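Periplasmic His/Glu/Gln/Arg/opine family-binding protein (Silicibacter pomeroyi, PDB 3I6V) binds lysine between its two lobes and probably serves as the periplasmic receptor of an ABC transporter for amino acids of the His/Glu/Gln/Arg/opine group. Local coordinates at residues F30-E33 and L34-L38; T137-A140 and V141-E145. All coordinates share one frame; numbering follows the deposited sequence.

Contact 1. Residues F30-E33 and L34-L38; sequences FERE and LGDEL
Arg32 and Asp36 form an i to i+4 salt bridge on the first turns of helix 30-42, in a family 3 solute-binding protein. The carboxylate stands almost square to the guanidinium, their planes 83° apart, and OD2 lies at the guanidinium edge. Arg32 NE donates to the syn side of Asp36 OD2 at 2.9 Å, while OD1 receives a weak second bond from the same NE. A bend at chi2 (65°) swings the arginine chain over toward the next turn. Arg32 NH1 also bonds to Val27 O, and Asp36 OD1 to Trp48 NE1, which ties the pair to strands beside the helix. Cutting Arg32 back to an alanine is likely to cost the Asp36 carboxylate its charged mate and Val27 O the donor from NH1. Glu31 is hydrogen-bonded elsewhere, OE2 by Tyr88 OH and Gly71 N, OE1 by Asn19 ND2. Phe30 and Leu34 run side by side, both with CG anti to the backbone N, which sends them the same way. Leu34 CB lies over one face of the Phe30 ring, and helix 207-216 packs against both residues. On the same side of the ring, Leu34 CD2 sits just outside the rim, 3.8 Å from Phe30 CE2.

Contact 2. Residues T137-A140 and V141-E145; sequences TIAA and VRNGE
Ala139 and Asn143 make one of the two well-formed backbone hydrogen bonds in the last turn of helix 134-142: Asn143 N donates to Ala139 O at 2.9 Å. The other runs from Arg142 N to Ile138 O at 3.0 Å and is nearly straight, with an N-H...O angle of 174°. Val141 N is held less firmly. It is shared between Thr137 O and Ile138 O, and both bonds are weak. The hydroxyl of Thr137 hydrogen-bonds within its own helix, OG1 pairing with Pro134 O. At Gly144 the chain leaves the helix with a positive phi of 79°, closing it in a Schellman motif; Gly144 N also bonds back to Val141 O. Past Gly144 the backbone doubles back beside the last turn and brings Glu145 N to 2.9 Å from Ala140 O. Ala140 and Ala146 are joined by a further backbone bond, just past the turn.

The side-chain contacts are lighter and mostly fall on backbone carbonyls. In one of two modelled conformers of Asn143, the amide lies near Ala139 O without hydrogen-bonding to it. Val141 sets its CG2 branch 3.6 Å from Thr137 O and its CB beside Ile138 O. The extended chain of Glu145 passes alongside Ala140, with OE1 4.1 Å from the methyl CB.

Side-chain packing joins this helix end to the rest of its lobe. Ala140, Thr137 and Glu145 touch Phe131 of strand 127-131, Val141 and Thr137 rest on Val149 of strand 148-152, and Ile138 lies against Tyr155, Leu156 and Ile159 of helix 153-162.

The two contacts lie on opposite sides of the chain's centre, their centres 31 Å apart and their nearest atoms about 16 Å apart, with no touch between them. Contact 1 comes first along the chain, near the start of helix 30-42; contact 2 follows at the end of helix 134-142. Contact 1 packs against helices 189-204 and 207-216, whereas contact 2 flanks the mixed sheet that includes strands 127-131, 108-112 and 148-152, in the other lobe. Bound lysine lies between the lobes, about 8 Å from the side chains of both Glu31 and Thr137. Each helix thus belongs to a different half of the two-lobed fold that encloses the ligand.

Contact 1. Residues F30-E33 and L34-L38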
ATOM      1  N   PHE A  30       5.684   8.648  -1.592  1.00 25.20           N
ATOM      2  CA  PHE A  30       6.875   7.808  -1.456  1.00 24.20           C
ATOM      3  C   PHE A  30       7.217   7.070  -2.749  1.00 23.44           C
ATOM      4  O   PHE A  30       8.366   7.066  -3.210  1.00 23.71           O
ATOM      5  CB  PHE A  30       6.670   6.801  -0.309  1.00 23.62           C
ATOM      6  CG  PHE A  30       7.769   5.785  -0.205  1.00 25.33           C
ATOM      7  CD1 PHE A  30       9.018   6.148   0.307  1.00 25.56           C
ATOM      8  CD2 PHE A  30       7.558   4.473  -0.626  1.00 25.02           C
ATOM      9  CE1 PHE A  30      10.046   5.210   0.412  1.00 27.43           C
ATOM     10  CE2 PHE A  30       8.580   3.511  -0.535  1.00 28.09           C
ATOM     11  CZ  PHE A  30       9.821   3.871  -0.024  1.00 29.35           C
ATOM     12  N   GLU A  31       6.197   6.465  -3.324  1.00 23.60           N
ATOM     13  CA  GLU A  31       6.339   5.633  -4.492  1.00 24.04           C
ATOM     14  C   GLU A  31       6.612   6.388  -5.769  1.00 24.49           C
ATOM     15  O   GLU A  31       7.197   5.823  -6.692  1.00 23.99           O
ATOM     16  CB  GLU A  31       5.115   4.702  -4.630  1.00 23.54           C
ATOM     17  CG  GLU A  31       5.167   3.669  -3.491  1.00 25.30           C
ATOM     18  CD  GLU A  31       3.925   2.809  -3.370  1.00 27.58           C
ATOM     19  OE1 GLU A  31       2.808   3.300  -3.668  1.00 25.90           O
ATOM     20  OE2 GLU A  31       4.082   1.628  -2.960  1.00 24.96           O
ATOM     21  N   ARG A  32       6.201   7.657  -5.840  1.00 24.17           N
ATOM     22  CA  ARG A  32       6.591   8.496  -6.977  1.00 24.64           C
ATOM     23  C   ARG A  32       8.096   8.675  -6.928  1.00 25.71           C
ATOM     24  O   ARG A  32       8.777   8.491  -7.928  1.00 26.93           O
ATOM     25  CB  ARG A  32       5.951   9.912  -6.917  1.00 24.45           C
ATOM     26  CG  ARG A  32       6.516  10.879  -7.988  1.00 25.99           C
ATOM     27  CD  ARG A  32       6.109  10.326  -9.354  1.00 27.73           C
ATOM     28  NE  ARG A  32       6.685  10.981 -10.537  1.00 31.31           N
ATOM     29  CZ  ARG A  32       6.016  11.828 -11.323  1.00 32.67           C
ATOM     30  NH1 ARG A  32       4.765  12.186 -11.014  1.00 30.57           N
ATOM     31  NH2 ARG A  32       6.602  12.331 -12.414  1.00 29.95           N
ATOM     32  N   GLU A  33       8.598   9.093  -5.774  1.00 26.30           N
ATOM     33  CA  GLU A  33      10.030   9.322  -5.637  1.00 27.20           C
ATOM     34  C   GLU A  33      10.817   8.021  -5.834  1.00 26.96           C
ATOM     35  O   GLU A  33      11.869   7.988  -6.505  1.00 26.66           O
ATOM     36  CB  GLU A  33      10.342   9.893  -4.264  1.00 26.85           C
ATOM     37  CG  GLU A  33      11.748  10.448  -4.195  1.00 30.90           C
ATOM     38  CD  GLU A  33      12.148  10.935  -2.819  1.00 33.69           C
ATOM     39  OE1 GLU A  33      11.272  11.306  -2.005  1.00 34.65           O
ATOM     40  OE2 GLU A  33      13.362  10.952  -2.557  1.00 37.83           O
ATOM     41  N   LEU A  34      10.315   6.949  -5.234  1.00 25.86           N
ATOM     42  CA  LEU A  34      11.006   5.665  -5.358  1.00 25.75           C
ATOM     43  C   LEU A  34      11.004   5.191  -6.802  1.00 25.22           C
ATOM     44  O   LEU A  34      12.053   4.888  -7.360  1.00 26.66           O
ATOM     45  CB  LEU A  34      10.372   4.613  -4.437  1.00 25.10           C
ATOM     46  CG  LEU A  34      10.955   3.196  -4.604  1.00 24.94           C
ATOM     47  CD1 LEU A  34      12.431   3.152  -4.125  1.00 21.99           C
ATOM     48  CD2 LEU A  34      10.105   2.241  -3.823  1.00 22.20           C
ATOM     49  N   GLY A  35       9.828   5.153  -7.415  1.00 25.25           N
ATOM     50  CA  GLY A  35       9.681   4.675  -8.771  1.00 25.59           C
ATOM     51  C   GLY A  35      10.568   5.428  -9.763  1.00 27.07           C
ATOM     52  O   GLY A  35      11.217   4.805 -10.634  1.00 25.61           O
ATOM     53  N   ASP A  36      10.587   6.765  -9.647  1.00 26.80           N
ATOM     54  CA  ASP A  36      11.457   7.579 -10.508  1.00 28.32           C
ATOM     55  C   ASP A  36      12.916   7.231 -10.301  1.00 28.53           C
ATOM     56  O   ASP A  36      13.675   7.131 -11.276  1.00 30.06           O
ATOM     57  CB  ASP A  36      11.270   9.089 -10.248  1.00 28.26           C
ATOM     58  CG  ASP A  36       9.928   9.615 -10.743  1.00 29.73           C
ATOM     59  OD1 ASP A  36       9.256   8.958 -11.596  1.00 29.54           O
ATOM     60  OD2 ASP A  36       9.569  10.727 -10.302  1.00 31.19           O
ATOM     61  N   GLU A  37      13.333   7.070  -9.049  1.00 29.22           N
ATOM     62  CA  GLU A  37      14.742   6.758  -8.786  1.00 29.81           C
ATOM     63  C   GLU A  37      15.106   5.326  -9.255  1.00 29.79           C
ATOM     64  O   GLU A  37      16.212   5.077  -9.765  1.00 28.03           O
ATOM     65  CB  GLU A  37      15.087   6.948  -7.318  1.00 30.27           C
ATOM     66  CG  GLU A  37      16.537   6.581  -6.955  1.00 32.00           C
ATOM     67  CD  GLU A  37      17.579   7.500  -7.633  1.00 35.13           C
ATOM     68  OE1 GLU A  37      17.212   8.568  -8.164  1.00 33.58           O
ATOM     69  OE2 GLU A  37      18.768   7.144  -7.643  1.00 34.71           O
ATOM     70  N   LEU A  38      14.167   4.389  -9.108  1.00 29.02           N
ATOM     71  CA  LEU A  38      14.416   3.034  -9.623  1.00 28.22           C
ATOM     72  C   LEU A  38      14.588   3.041 -11.133  1.00 28.64           C
ATOM     73  O   LEU A  38      15.504   2.399 -11.647  1.00 28.15           O
ATOM     74  CB  LEU A  38      13.325   2.029  -9.214  1.00 26.96           C
ATOM     75  CG  LEU A  38      13.234   1.746  -7.727  1.00 27.20           C
ATOM     76  CD1 LEU A  38      11.969   0.868  -7.473  1.00 27.50           C
ATOM     77  CD2 LEU A  38      14.495   1.042  -7.209  1.00 27.03           C
TER

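Contact 2. Residues T137-A140 and V141-E145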
ATOM      1  N   THR A 137     -13.120   3.794   3.729  1.00 25.45           N
ATOM      2  CA  THR A 137     -13.041   3.053   5.001  1.00 25.04           C
ATOM      3  C   THR A 137     -12.941   3.992   6.192  1.00 25.92           C
ATOM      4  O   THR A 137     -13.513   3.708   7.240  1.00 27.21           O
ATOM      5  CB  THR A 137     -11.840   2.035   5.046  1.00 24.51           C
ATOM      6  OG1 THR A 137     -10.591   2.740   5.120  1.00 22.02           O
ATOM      7  CG2 THR A 137     -11.848   1.143   3.796  1.00 22.42           C
ATOM      8  N   ILE A 138     -12.213   5.097   6.054  1.00 26.54           N
ATOM      9  CA  ILE A 138     -12.091   6.057   7.164  1.00 27.16           C
ATOM     10  C   ILE A 138     -13.446   6.749   7.375  1.00 28.45           C
ATOM     11  O   ILE A 138     -13.922   6.882   8.520  1.00 28.32           O
ATOM     12  CB  ILE A 138     -10.998   7.133   6.902  1.00 27.37           C
ATOM     13  CG1 ILE A 138      -9.640   6.489   6.618  1.00 25.21           C
ATOM     14  CG2 ILE A 138     -10.915   8.138   8.055  1.00 26.20           C
ATOM     15  CD1 ILE A 138      -9.178   5.444   7.676  1.00 21.45           C
ATOM     16  N   ALA A 139     -14.062   7.156   6.268  1.00 28.78           N
ATOM     17  CA  ALA A 139     -15.371   7.817   6.299  1.00 30.11           C
ATOM     18  C   ALA A 139     -16.424   6.927   6.964  1.00 30.57           C
ATOM     19  O   ALA A 139     -17.268   7.431   7.722  1.00 30.08           O
ATOM     20  CB  ALA A 139     -15.808   8.240   4.870  1.00 29.65           C
ATOM     21  N   ALA A 140     -16.365   5.610   6.716  1.00 30.35           N
ATOM     22  CA  ALA A 140     -17.348   4.683   7.298  1.00 31.32           C
ATOM     23  C   ALA A 140     -17.267   4.635   8.824  1.00 31.50           C
ATOM     24  O   ALA A 140     -18.286   4.454   9.503  1.00 33.28           O
ATOM     25  CB  ALA A 140     -17.221   3.241   6.695  1.00 30.73           C
ATOM     26  N   VAL A 141     -16.071   4.794   9.357  1.00 31.76           N
ATOM     27  CA  VAL A 141     -15.841   4.825  10.806  1.00 32.94           C
ATOM     28  C   VAL A 141     -16.318   6.168  11.397  1.00 34.66           C
ATOM     29  O   VAL A 141     -17.094   6.189  12.364  1.00 34.51           O
ATOM     30  CB  VAL A 141     -14.360   4.592  11.142  1.00 32.37           C
ATOM     31  CG1 VAL A 141     -14.069   4.894  12.616  1.00 32.97           C
ATOM     32  CG2 VAL A 141     -13.975   3.129  10.809  1.00 33.32           C
ATOM     33  N   ARG A 142     -15.871   7.264  10.779  1.00 35.43           N
ATOM     34  CA  ARG A 142     -16.214   8.620  11.204  1.00 37.91           C
ATOM     35  C   ARG A 142     -17.725   8.844  11.255  1.00 38.10           C
ATOM     36  O   ARG A 142     -18.212   9.466  12.192  1.00 38.61           O
ATOM     37  CB  ARG A 142     -15.535   9.656  10.300  1.00 37.92           C
ATOM     38  CG  ARG A 142     -15.132  10.917  11.039  1.00 42.71           C
ATOM     39  CD  ARG A 142     -14.937  12.062  10.038  1.00 47.86           C
ATOM     40  NE  ARG A 142     -15.021  13.373  10.684  1.00 50.79           N
ATOM     41  CZ  ARG A 142     -16.054  14.211  10.554  1.00 52.03           C
ATOM     42  NH1 ARG A 142     -17.100  13.882   9.799  1.00 51.19           N
ATOM     43  NH2 ARG A 142     -16.043  15.377  11.189  1.00 51.99           N
ATOM     44  N   ASN A 143     -18.454   8.313  10.271  1.00 38.70           N
ATOM     45  CA  ASN A 143     -19.895   8.525  10.197  0.50 39.26           C
ATOM     46  C   ASN A 143     -20.729   7.434  10.901  1.00 39.66           C
ATOM     47  O   ASN A 143     -21.961   7.444  10.843  1.00 39.56           O
ATOM     48  CB  ASN A 143     -20.313   8.743   8.736  0.50 39.18           C
ATOM     49  CG  ASN A 143     -19.581   9.918   8.094  0.50 39.28           C
ATOM     50  OD1 ASN A 143     -19.298  10.922   8.756  0.50 39.72           O
ATOM     51  ND2 ASN A 143     -19.250   9.790   6.814  0.50 38.52           N
ATOM     52  N   GLY A 144     -20.043   6.503  11.577  1.00 40.18           N
ATOM     53  CA  GLY A 144     -20.706   5.464  12.390  1.00 40.41           C
ATOM     54  C   GLY A 144     -21.286   4.269  11.659  1.00 40.75           C
ATOM     55  O   GLY A 144     -21.922   3.421  12.280  1.00 40.95           O
ATOM     56  N   GLU A 145     -21.082   4.182  10.348  1.00 40.36           N
ATOM     57  CA  GLU A 145     -21.517   3.005   9.593  1.00 41.03           C
ATOM     58  C   GLU A 145     -20.720   1.733   9.984  1.00 39.64           C
ATOM     59  O   GLU A 145     -21.194   0.616   9.811  1.00 39.81           O
ATOM     60  CB  GLU A 145     -21.461   3.247   8.070  1.00 41.94           C
ATOM     61  CG  GLU A 145     -21.486   1.919   7.258  1.00 46.87           C
ATOM     62  CD  GLU A 145     -21.312   2.063   5.730  1.00 51.25           C
ATOM     63  OE1 GLU A 145     -21.090   3.191   5.213  1.00 53.26           O
ATOM     64  OE2 GLU A 145     -21.404   1.013   5.050  1.00 51.70           O
TER